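Long-range contacts in substrate-binding protein (Synechococcus sp., PDB 6WPN), which probably binds a sugar or oligosaccharide in the periplasm as the substrate-binding component of a bacterial transport system: residues A95-S100 against A384-K389; Q117-S122 against L337-E342; L141-S146 against E373-A378; A295-M300 against A378-P383. One frame throughout, in Å; residues are numbered along the deposited sequence.

Contact 1: residues A95-S100 against A384-K389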
loop_
_atom_site.group_PDB
_atom_site.type_symbol
_atom_site.label_atom_id
_atom_site.label_comp_id
_atom_site.label_asym_id
_atom_site.label_seq_id
_atom_site.Cartn_x
_atom_site.Cartn_y
_atom_site.Cartn_z
ATOM N N ALA A 95 -6.922 3.354 -10.239
ATOM C CA ALA A 95 -6.658 3.789 -11.607
ATOM C C ALA A 95 -7.379 2.906 -12.618
ATOM O O ALA A 95 -7.792 3.388 -13.678
ATOM C CB ALA A 95 -5.154 3.795 -11.877
ATOM N N ALA A 96 -7.528 1.614 -12.315
ATOM C CA ALA A 96 -8.224 0.711 -13.224
ATOM C C ALA A 96 -9.718 1.007 -13.272
ATOM O O ALA A 96 -10.328 0.961 -14.347
ATOM C CB ALA A 96 -7.977 -0.741 -12.815
ATOM N N ASN A 97 -10.328 1.302 -12.118
ATOM C CA ASN A 97 -11.736 1.691 -12.108
ATOM C C ASN A 97 -11.978 2.924 -12.971
ATOM O O ASN A 97 -12.961 2.984 -13.719
ATOM C CB ASN A 97 -12.204 1.943 -10.668
ATOM C CG ASN A 97 -13.192 0.892 -10.171
ATOM O OD1 ASN A 97 -13.525 -0.057 -10.881
ATOM N ND2 ASN A 97 -13.666 1.063 -8.941
ATOM N N LEU A 98 -11.080 3.909 -12.898
ATOM C CA LEU A 98 -11.260 5.131 -13.675
ATOM C C LEU A 98 -10.955 4.910 -15.151
ATOM O O LEU A 98 -11.632 5.473 -16.019
ATOM C CB LEU A 98 -10.381 6.249 -13.117
ATOM C CG LEU A 98 -10.693 6.751 -11.708
ATOM C CD1 LEU A 98 -9.700 7.824 -11.297
ATOM C CD2 LEU A 98 -12.105 7.285 -11.636
ATOM N N ALA A 99 -9.947 4.090 -15.460
ATOM C CA ALA A 99 -9.540 3.943 -16.853
ATOM C C ALA A 99 -10.485 3.057 -17.645
ATOM O O ALA A 99 -10.595 3.220 -18.865
ATOM C CB ALA A 99 -8.126 3.374 -16.932
ATOM N N SER A 100 -11.164 2.116 -16.986
ATOM C CA SER A 100 -12.160 1.309 -17.679
ATOM C C SER A 100 -13.324 2.161 -18.168
ATOM O O SER A 100 -14.081 1.723 -19.040
ATOM C CB SER A 100 -12.666 0.186 -16.773
ATOM O OG SER A 100 -13.329 0.704 -15.632
ATOM N N ALA A 384 -4.644 -5.013 -10.502
ATOM C CA ALA A 384 -5.142 -3.710 -10.927
ATOM C C ALA A 384 -6.342 -3.873 -11.847
ATOM O O ALA A 384 -6.234 -3.674 -13.062
ATOM C CB ALA A 384 -4.037 -2.919 -11.629
ATOM N N THR A 385 -7.480 -4.257 -11.279
ATOM C CA THR A 385 -8.701 -4.506 -12.024
ATOM C C THR A 385 -9.836 -3.620 -11.516
ATOM O O THR A 385 -9.760 -3.071 -10.412
ATOM C CB THR A 385 -9.094 -5.985 -11.899
ATOM O OG1 THR A 385 -9.483 -6.244 -10.547
ATOM C CG2 THR A 385 -7.916 -6.880 -12.258
ATOM N N PRO A 386 -10.888 -3.427 -12.316
ATOM C CA PRO A 386 -12.028 -2.621 -11.858
ATOM C C PRO A 386 -12.846 -3.318 -10.778
ATOM O O PRO A 386 -13.069 -4.529 -10.824
ATOM C CB PRO A 386 -12.850 -2.411 -13.137
ATOM C CG PRO A 386 -11.866 -2.553 -14.235
ATOM C CD PRO A 386 -10.917 -3.618 -13.776
ATOM N N GLY A 387 -13.300 -2.540 -9.800
ATOM C CA GLY A 387 -14.173 -3.079 -8.774
ATOM C C GLY A 387 -13.529 -3.944 -7.712
ATOM O O GLY A 387 -14.222 -4.770 -7.107
ATOM N N VAL A 388 -12.224 -3.793 -7.468
ATOM C CA VAL A 388 -11.553 -4.635 -6.481
ATOM C C VAL A 388 -11.911 -4.211 -5.062
ATOM O O VAL A 388 -11.860 -5.027 -4.134
ATOM C CB VAL A 388 -10.028 -4.617 -6.702
ATOM C CG1 VAL A 388 -9.434 -3.308 -6.224
ATOM C CG2 VAL A 388 -9.371 -5.794 -5.995
ATOM N N LYS A 389 -12.280 -2.946 -4.863
ATOM C CA LYS A 389 -12.695 -2.511 -3.536
ATOM C C LYS A 389 -14.097 -2.995 -3.192
ATOM O O LYS A 389 -14.388 -3.245 -2.017
ATOM C CB LYS A 389 -12.596 -0.990 -3.424
ATOM C CG LYS A 389 -11.159 -0.498 -3.262
ATOM C CD LYS A 389 -10.544 -1.019 -1.962
ATOM C CE LYS A 389 -9.070 -0.658 -1.837
ATOM N NZ LYS A 389 -8.231 -1.362 -2.848
#
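The carboxamide of Asn97 meets the pyrrolidine ring of Pro386 and the peptide that follows it. Gly387 N comes in above one face of the amide, 45° out of the carbonyl plane, and donates to Asn97 OD1 at 2.7 Å, a short bond but a bent one (132° at the hydrogen). The same oxygen lies 3.3 Å from Pro386 CB and also accepts from Arg427 NH2, so two donors grip it. Further round the proline ring, Pro386 CG meets Ser100 CB at 3.8 Å, while Pro386 CD faces Ala96 CB at 4.2 Å. Ala96 CB in addition sits 3.4 Å from Ala384 O. Ser100 OG, placed by chi1 of 63° between its own backbone N and carbonyl carbon, bonds back to Asn97 O at 3.0 Å and brushes the proline ring. Pro386 and Gly387 occupy the central positions of a type II turn from Thr385 to Val388, where the positive phi of the second favours glycine. Gly387 is also the N-cap of helix 388-403. The turn thus ties the start of that helix to the last part of helix 92-99, whose Ala95 and Leu98 rest on Leu90 of strand 87-90, while Trp428 touches Pro386.

Contact 2: residues Q117-S122 against L337-E342; sequences QNYLPS and LPSSLE
Leu120 and Leu341 cross at about a right angle, with Leu120 CD1 against Leu341 CD2 at 3.7 Å. CG of Leu341 is anti to its own carbonyl carbon (chi1 -67°), which carries both methyls over the 117-122 backbone: CD1 lies 3.5 Å from Gln117 O and close to Tyr119 O as well. An alanine here is likely to leave Leu120 CD1 without its partner and open a gap over these two carbonyl oxygens. Tyr119 points the other way and presents a ring edge, with Ser339 OG in the ring plane 3.9 Å from CD2. The polar ends of this pair are engaged further off, the phenol with Thr322 OG1 and the serine hydroxyl with Trp139 O. Between the two groups the backbones form a single beta bridge, Tyr119 with Ser340, where two helix-leading loops of an alpha/beta fold meet: Leu120 is the N-cap of helix 121-124 and Ser340 that of helix 341-352. Leu120 N donates to Ser339 O at 2.9 Å. In the opposite sense, Leu341 N donates to Asn118 O at 3.1 Å, and both bonds are fairly straight. Ser340 OG, anti to its own backbone N, caps Ala343 N.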
loop_
_atom_site.group_PDB
_atom_site.type_symbol
_atom_site.label_atom_id
_atom_site.label_comp_id
_atom_site.label_asym_id
_atom_site.label_seq_id
_atom_site.Cartn_x
_atom_site.Cartn_y
_atom_site.Cartn_z
ATOM N N GLN A 117 12.211 5.307 -20.447
ATOM C CA GLN A 117 13.571 4.871 -20.140
ATOM C C GLN A 117 14.012 5.334 -18.759
ATOM O O GLN A 117 14.882 4.708 -18.142
ATOM C CB GLN A 117 14.550 5.409 -21.185
ATOM C CG GLN A 117 14.611 4.651 -22.495
ATOM C CD GLN A 117 15.526 5.329 -23.497
ATOM O OE1 GLN A 117 15.852 6.508 -23.355
ATOM N NE2 GLN A 117 15.962 4.583 -24.504
ATOM N N ASN A 118 13.425 6.420 -18.255
ATOM C CA ASN A 118 13.810 6.972 -16.964
ATOM C C ASN A 118 13.149 6.276 -15.784
ATOM O O ASN A 118 13.499 6.583 -14.640
ATOM C CB ASN A 118 13.489 8.468 -16.916
ATOM C CG ASN A 118 14.387 9.287 -17.823
ATOM O OD1 ASN A 118 15.308 8.760 -18.450
ATOM N ND2 ASN A 118 14.122 10.586 -17.896
ATOM N N TYR A 119 12.222 5.354 -16.022
ATOM C CA TYR A 119 11.492 4.700 -14.948
ATOM C C TYR A 119 11.800 3.208 -14.923
ATOM O O TYR A 119 12.245 2.624 -15.916
ATOM C CB TYR A 119 9.979 4.918 -15.089
ATOM C CG TYR A 119 9.573 6.375 -15.034
ATOM C CD1 TYR A 119 9.616 7.171 -16.172
ATOM C CD2 TYR A 119 9.143 6.953 -13.843
ATOM C CE1 TYR A 119 9.247 8.502 -16.128
ATOM C CE2 TYR A 119 8.770 8.282 -13.788
ATOM C CZ TYR A 119 8.823 9.054 -14.934
ATOM O OH TYR A 119 8.457 10.380 -14.891
ATOM N N LEU A 120 11.568 2.606 -13.763
ATOM C CA LEU A 120 11.700 1.166 -13.615
ATOM C C LEU A 120 10.702 0.483 -14.543
ATOM O O LEU A 120 9.496 0.752 -14.441
ATOM C CB LEU A 120 11.452 0.768 -12.162
ATOM C CG LEU A 120 11.807 -0.647 -11.698
ATOM C CD1 LEU A 120 13.305 -0.896 -11.772
ATOM C CD2 LEU A 120 11.299 -0.871 -10.284
ATOM N N PRO A 121 11.149 -0.392 -15.453
ATOM C CA PRO A 121 10.205 -0.975 -16.425
ATOM C C PRO A 121 9.070 -1.747 -15.778
ATOM O O PRO A 121 7.922 -1.641 -16.229
ATOM C CB PRO A 121 11.100 -1.881 -17.286
ATOM C CG PRO A 121 12.309 -2.145 -16.448
ATOM C CD PRO A 121 12.518 -0.900 -15.635
ATOM N N SER A 122 9.359 -2.519 -14.728
ATOM C CA SER A 122 8.314 -3.299 -14.070
ATOM C C SER A 122 7.204 -2.407 -13.532
ATOM O O SER A 122 6.027 -2.784 -13.559
ATOM C CB SER A 122 8.919 -4.123 -12.937
ATOM O OG SER A 122 9.730 -3.306 -12.112
ATOM N N LEU A 337 10.615 4.501 -1.443
ATOM C CA LEU A 337 11.421 4.130 -2.600
ATOM C C LEU A 337 10.928 4.847 -3.851
ATOM O O LEU A 337 9.717 4.985 -4.052
ATOM C CB LEU A 337 11.365 2.622 -2.834
ATOM C CG LEU A 337 11.921 1.768 -1.697
ATOM C CD1 LEU A 337 11.694 0.293 -1.964
ATOM C CD2 LEU A 337 13.401 2.049 -1.522
ATOM N N PRO A 338 11.820 5.320 -4.713
ATOM C CA PRO A 338 11.384 5.973 -5.948
ATOM C C PRO A 338 11.242 4.977 -7.091
ATOM O O PRO A 338 11.752 3.855 -7.049
ATOM C CB PRO A 338 12.516 6.969 -6.227
ATOM C CG PRO A 338 13.736 6.271 -5.688
ATOM C CD PRO A 338 13.278 5.426 -4.514
ATOM N N SER A 339 10.521 5.414 -8.124
ATOM C CA SER A 339 10.395 4.640 -9.349
ATOM C C SER A 339 11.352 5.108 -10.436
ATOM O O SER A 339 11.428 4.473 -11.493
ATOM C CB SER A 339 8.951 4.694 -9.866
ATOM O OG SER A 339 8.557 6.028 -10.138
ATOM N N SER A 340 12.084 6.194 -10.198
ATOM C CA SER A 340 13.097 6.659 -11.131
ATOM C C SER A 340 14.361 5.830 -10.979
ATOM O O SER A 340 14.846 5.628 -9.862
ATOM C CB SER A 340 13.405 8.134 -10.878
ATOM O OG SER A 340 14.614 8.525 -11.505
ATOM N N LEU A 341 14.908 5.370 -12.108
ATOM C CA LEU A 341 16.145 4.593 -12.078
ATOM C C LEU A 341 17.295 5.412 -11.506
ATOM O O LEU A 341 18.077 4.913 -10.684
ATOM C CB LEU A 341 16.485 4.089 -13.480
ATOM C CG LEU A 341 15.508 3.047 -14.030
ATOM C CD1 LEU A 341 15.852 2.679 -15.459
ATOM C CD2 LEU A 341 15.477 1.814 -13.130
ATOM N N GLU A 342 17.415 6.671 -11.935
ATOM C CA GLU A 342 18.468 7.542 -11.427
ATOM C C GLU A 342 18.346 7.719 -9.919
ATOM O O GLU A 342 19.328 7.591 -9.181
ATOM C CB GLU A 342 18.386 8.905 -12.115
ATOM C CG GLU A 342 18.707 8.895 -13.593
ATOM C CD GLU A 342 18.542 10.247 -14.242
ATOM O OE1 GLU A 342 17.998 11.169 -13.597
ATOM O OE2 GLU A 342 18.968 10.384 -15.407
#

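Contact 3: residues L141-S146 against E373-A378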
loop_
_atom_site.group_PDB
_atom_site.type_symbol
_atom_site.label_atom_id
_atom_site.label_comp_id
_atom_site.label_asym_id
_atom_site.label_seq_id
_atom_site.Cartn_x
_atom_site.Cartn_y
_atom_site.Cartn_z
ATOM N N LEU A 141 6.947 4.473 -4.370
ATOM C CA LEU A 141 6.420 3.189 -3.940
ATOM C C LEU A 141 6.982 2.841 -2.568
ATOM O O LEU A 141 8.040 3.326 -2.161
ATOM C CB LEU A 141 6.706 2.100 -4.982
ATOM C CG LEU A 141 8.170 1.801 -5.271
ATOM C CD1 LEU A 141 8.765 0.909 -4.218
ATOM C CD2 LEU A 141 8.267 1.144 -6.645
ATOM N N THR A 142 6.239 2.002 -1.849
ATOM C CA THR A 142 6.589 1.585 -0.501
ATOM C C THR A 142 6.582 0.071 -0.416
ATOM O O THR A 142 5.649 -0.577 -0.903
ATOM C CB THR A 142 5.602 2.128 0.547
ATOM O OG1 THR A 142 4.326 1.509 0.355
ATOM C CG2 THR A 142 5.409 3.615 0.402
ATOM N N VAL A 143 7.644 -0.488 0.150
ATOM C CA VAL A 143 7.688 -1.890 0.542
ATOM C C VAL A 143 7.602 -1.915 2.061
ATOM O O VAL A 143 8.536 -1.481 2.748
ATOM C CB VAL A 143 8.960 -2.584 0.040
ATOM C CG1 VAL A 143 8.976 -4.034 0.484
ATOM C CG2 VAL A 143 9.052 -2.476 -1.477
ATOM N N ARG A 144 6.496 -2.419 2.595
ATOM C CA ARG A 144 6.316 -2.472 4.041
ATOM C C ARG A 144 7.077 -3.648 4.642
ATOM O O ARG A 144 7.106 -4.747 4.081
ATOM C CB ARG A 144 4.836 -2.546 4.410
ATOM C CG ARG A 144 4.140 -3.819 4.020
ATOM C CD ARG A 144 2.709 -3.815 4.518
ATOM N NE ARG A 144 1.997 -4.989 4.034
ATOM C CZ ARG A 144 1.262 -5.011 2.927
ATOM N NH1 ARG A 144 1.127 -3.911 2.195
ATOM N NH2 ARG A 144 0.651 -6.130 2.557
ATOM N N LEU A 145 7.727 -3.398 5.771
ATOM C CA LEU A 145 8.498 -4.409 6.472
ATOM C C LEU A 145 7.727 -4.922 7.687
ATOM O O LEU A 145 6.599 -4.511 7.967
ATOM C CB LEU A 145 9.851 -3.837 6.890
ATOM C CG LEU A 145 10.643 -3.112 5.800
ATOM C CD1 LEU A 145 11.811 -2.370 6.418
ATOM C CD2 LEU A 145 11.115 -4.082 4.730
ATOM N N SER A 146 8.345 -5.851 8.409
ATOM C CA SER A 146 7.846 -6.320 9.698
ATOM C C SER A 146 8.647 -5.628 10.794
ATOM O O SER A 146 9.834 -5.911 10.971
ATOM C CB SER A 146 7.954 -7.839 9.823
ATOM O OG SER A 146 7.066 -8.495 8.939
ATOM N N GLU A 373 16.133 -3.618 -0.678
ATOM C CA GLU A 373 16.530 -4.969 -1.056
ATOM C C GLU A 373 15.311 -5.839 -1.347
ATOM O O GLU A 373 15.328 -6.656 -2.275
ATOM C CB GLU A 373 17.395 -5.559 0.053
ATOM C CG GLU A 373 18.748 -4.864 0.147
ATOM C CD GLU A 373 19.618 -5.393 1.269
ATOM O OE1 GLU A 373 19.096 -5.589 2.386
ATOM O OE2 GLU A 373 20.828 -5.599 1.029
ATOM N N THR A 374 14.240 -5.664 -0.568
ATOM C CA THR A 374 13.013 -6.438 -0.753
ATOM C C THR A 374 12.325 -6.103 -2.074
ATOM O O THR A 374 11.640 -6.958 -2.650
ATOM C CB THR A 374 12.062 -6.195 0.422
ATOM O OG1 THR A 374 12.744 -6.474 1.649
ATOM C CG2 THR A 374 10.850 -7.101 0.334
ATOM N N LEU A 375 12.499 -4.872 -2.565
ATOM C CA LEU A 375 11.865 -4.451 -3.813
ATOM C C LEU A 375 12.210 -5.365 -4.985
ATOM O O LEU A 375 11.384 -5.545 -5.888
ATOM C CB LEU A 375 12.266 -3.010 -4.134
ATOM C CG LEU A 375 11.732 -2.468 -5.454
ATOM C CD1 LEU A 375 10.216 -2.437 -5.400
ATOM C CD2 LEU A 375 12.304 -1.084 -5.728
ATOM N N ASN A 376 13.395 -5.980 -4.980
ATOM C CA ASN A 376 13.779 -6.837 -6.096
ATOM C C ASN A 376 12.928 -8.096 -6.173
ATOM O O ASN A 376 12.875 -8.731 -7.232
ATOM C CB ASN A 376 15.254 -7.226 -5.989
ATOM C CG ASN A 376 16.181 -6.042 -6.156
ATOM O OD1 ASN A 376 17.066 -5.808 -5.330
ATOM N ND2 ASN A 376 15.983 -5.283 -7.229
ATOM N N THR A 377 12.240 -8.449 -5.092
ATOM C CA THR A 377 11.422 -9.650 -5.034
ATOM C C THR A 377 9.958 -9.331 -4.805
ATOM O O THR A 377 9.137 -10.255 -4.756
ATOM C CB THR A 377 11.908 -10.609 -3.937
ATOM O OG1 THR A 377 11.880 -9.949 -2.664
ATOM C CG2 THR A 377 13.317 -11.090 -4.243
ATOM N N ALA A 378 9.608 -8.065 -4.626
ATOM C CA ALA A 378 8.229 -7.707 -4.351
ATOM C C ALA A 378 7.496 -7.363 -5.643
ATOM O O ALA A 378 8.078 -6.849 -6.603
ATOM C CB ALA A 378 8.170 -6.525 -3.385
#
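Leu375 reaches from just past Thr374, where helix 359-374 gives way to a turn, to two residues of strand 137-149, Leu141 and Val143. Its CB packs on Leu337 of the adjacent strand 337-338. From there CG is anti to the backbone N (chi1 177°), which extends the chain toward the strand, and the branch CD1 makes the contact: it lies 3.8 Å from Leu141 CD1 and 4.1 Å from Val143 CG2. The leucine crosses both partners at about a right angle. The other methyl of Val143 serves the preceding residue, with CG1 3.6 Å from Thr374 CG2. Thr374 can offer that methyl because its OG1 is turned back to its own helix, where it bonds Leu370 O. Leu145 CD2 adds a looser touch, 4.2 Å from Thr374 OG1. The turn after the helix is fastened at Thr374 O, which accepts from Thr377 N and, at 3.0 Å, from Thr377 OG1, both from the same face of the carbonyl plane. Ser371 OG, one turn earlier, bonds Val143 O and joins helix to strand by a polar link. Such apolar helix-on-sheet packing is the usual build of the alpha/beta lobes of periplasmic binding proteins.

Contact 4: residues A295-M300 against A378-P383; sequences ANVALM and ARVLVP
Asn296 and Arg379 pair in a short parallel beta bridge, where the chain after helix 359-374 runs beside strand 295-303 in a mixed sheet, consistent with the alpha/beta architecture of periplasmic binding proteins. Arg379 straddles its partner: its N donates to Ala295 O at 2.8 Å, and its O accepts from Val297 N at 3.0 Å in a more bent bond. The close packing is at and around this bridge. Ala378 CB lies 3.3 Å from Ala295 O. Asn296 has CG anti to the backbone N (chi1 -169°), so that OD1 reaches segment 378-383 and accepts from Leu381 N at 3.1 Å. The side chain of Leu381 lies obliquely across that of Asn296, its CD1 3.5 Å from Asn296 CB. A leucine in place of Asn296 would probably leave Leu381 N without its acceptor and let residues 380-382 shift away from the strand. On the neighbouring position, Val297 CG1 sits 3.3 Å from Arg379 O. Arg379 itself marks the solvent side: its backbone is held, but its side chain is exposed, touches Thr294 and approaches segment 295-300 loosely. The segments diverge at 66°, and the touching thins toward Leu299, whose CB is 4.4 Å from Val380 CG2. Closer in, that same CG2 methyl meets Val297 CG1 at 3.8 Å.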
loop_
_atom_site.group_PDB
_atom_site.type_symbol
_atom_site.label_atom_id
_atom_site.label_comp_id
_atom_site.label_asym_id
_atom_site.label_seq_id
_atom_site.Cartn_x
_atom_site.Cartn_y
_atom_site.Cartn_z
ATOM N N ALA A 295 6.706 -10.426 -1.854
ATOM C CA ALA A 295 6.228 -9.364 -0.986
ATOM C C ALA A 295 5.421 -8.357 -1.789
ATOM O O ALA A 295 5.468 -8.322 -3.020
ATOM C CB ALA A 295 7.390 -8.656 -0.290
ATOM N N ASN A 296 4.647 -7.555 -1.073
ATOM C CA ASN A 296 3.783 -6.568 -1.694
ATOM C C ASN A 296 4.475 -5.220 -1.789
ATOM O O ASN A 296 5.239 -4.834 -0.899
ATOM C CB ASN A 296 2.488 -6.411 -0.900
ATOM C CG ASN A 296 1.458 -5.605 -1.641
ATOM O OD1 ASN A 296 0.981 -6.004 -2.703
ATOM N ND2 ASN A 296 1.124 -4.443 -1.096
ATOM N N VAL A 297 4.200 -4.501 -2.873
ATOM C CA VAL A 297 4.707 -3.149 -3.057
ATOM C C VAL A 297 3.527 -2.254 -3.418
ATOM O O VAL A 297 2.754 -2.564 -4.332
ATOM C CB VAL A 297 5.813 -3.084 -4.132
ATOM C CG1 VAL A 297 5.360 -3.720 -5.434
ATOM C CG2 VAL A 297 6.254 -1.644 -4.356
ATOM N N ALA A 298 3.384 -1.159 -2.683
ATOM C CA ALA A 298 2.325 -0.181 -2.903
ATOM C C ALA A 298 2.790 0.839 -3.931
ATOM O O ALA A 298 3.705 1.625 -3.662
ATOM C CB ALA A 298 1.942 0.500 -1.592
ATOM N N LEU A 299 2.161 0.840 -5.099
ATOM C CA LEU A 299 2.552 1.736 -6.178
ATOM C C LEU A 299 1.704 3.003 -6.156
ATOM O O LEU A 299 0.472 2.936 -6.097
ATOM C CB LEU A 299 2.423 1.029 -7.528
ATOM C CG LEU A 299 2.551 1.895 -8.783
ATOM C CD1 LEU A 299 3.807 2.749 -8.753
ATOM C CD2 LEU A 299 2.527 1.019 -10.031
HETATM N N MSE A 300 2.369 4.154 -6.202
HETATM C CA MSE A 300 1.694 5.440 -6.328
HETATM C C MSE A 300 1.988 6.053 -7.692
HETATM O O MSE A 300 3.144 6.127 -8.104
HETATM C CB MSE A 300 2.135 6.390 -5.215
HETATM C CG MSE A 300 1.897 5.841 -3.827
HETATM SE SE MSE A 300 0.032 5.363 -3.547
HETATM C CE MSE A 300 -0.772 7.131 -3.714
ATOM N N ALA A 378 9.608 -8.065 -4.626
ATOM C CA ALA A 378 8.229 -7.707 -4.351
ATOM C C ALA A 378 7.496 -7.363 -5.643
ATOM O O ALA A 378 8.078 -6.849 -6.603
ATOM C CB ALA A 378 8.170 -6.525 -3.385
ATOM N N ARG A 379 6.202 -7.671 -5.653
ATOM C CA ARG A 379 5.302 -7.425 -6.767
ATOM C C ARG A 379 4.058 -6.720 -6.243
ATOM O O ARG A 379 3.836 -6.620 -5.034
ATOM C CB ARG A 379 4.902 -8.731 -7.470
ATOM C CG ARG A 379 5.782 -9.170 -8.646
ATOM C CD ARG A 379 7.194 -9.540 -8.199
ATOM N NE ARG A 379 7.970 -10.209 -9.244
ATOM C CZ ARG A 379 8.249 -11.512 -9.238
ATOM N NH1 ARG A 379 7.818 -12.278 -8.240
ATOM N NH2 ARG A 379 8.960 -12.054 -10.221
ATOM N N VAL A 380 3.239 -6.233 -7.163
ATOM C CA VAL A 380 1.954 -5.644 -6.810
ATOM C C VAL A 380 0.979 -6.812 -6.746
ATOM O O VAL A 380 0.831 -7.559 -7.721
ATOM C CB VAL A 380 1.505 -4.597 -7.838
ATOM C CG1 VAL A 380 0.043 -4.244 -7.633
ATOM C CG2 VAL A 380 2.372 -3.355 -7.743
ATOM N N LEU A 381 0.306 -6.968 -5.608
ATOM C CA LEU A 381 -0.473 -8.178 -5.370
ATOM C C LEU A 381 -1.967 -8.013 -5.612
ATOM O O LEU A 381 -2.591 -8.917 -6.177
ATOM C CB LEU A 381 -0.247 -8.667 -3.935
ATOM C CG LEU A 381 1.184 -9.053 -3.552
ATOM C CD1 LEU A 381 1.246 -9.491 -2.100
ATOM C CD2 LEU A 381 1.707 -10.148 -4.465
ATOM N N VAL A 382 -2.564 -6.897 -5.207
ATOM C CA VAL A 382 -3.956 -6.650 -5.573
ATOM C C VAL A 382 -3.996 -6.431 -7.083
ATOM O O VAL A 382 -3.357 -5.500 -7.595
ATOM C CB VAL A 382 -4.550 -5.470 -4.782
ATOM C CG1 VAL A 382 -4.617 -5.819 -3.306
ATOM C CG2 VAL A 382 -3.734 -4.198 -4.973
ATOM N N PRO A 383 -4.685 -7.283 -7.842
ATOM C CA PRO A 383 -4.694 -7.114 -9.301
ATOM C C PRO A 383 -5.350 -5.795 -9.686
ATOM O O PRO A 383 -6.454 -5.479 -9.240
ATOM C CB PRO A 383 -5.494 -8.324 -9.796
ATOM C CG PRO A 383 -6.327 -8.737 -8.628
ATOM C CD PRO A 383 -5.505 -8.428 -7.408
#

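How the contacts relate
Contacts 2, 3 and 4 all reach one mixed sheet. Contact 3 lies between the other two: Leu337 O bonds Leu141 N at 2.8 Å on one side, and Ala298 N bonds Thr142 O at 2.9 Å on the other. Contacts 3 and 4 are the nearest pair, with centres 9 Å apart, and share Ala378. Contact 1 has no strand in either segment and does not touch contacts 2 and 3; its centre is about 15 Å from that of contact 4 and 23 Å from those of contacts 2 and 3, but the chain runs directly from Pro383 into Ala384. A glycerol, probably from the crystallisation liquor, is bonded by Glu342 OE1 at contact 2; it does not identify the sugar site.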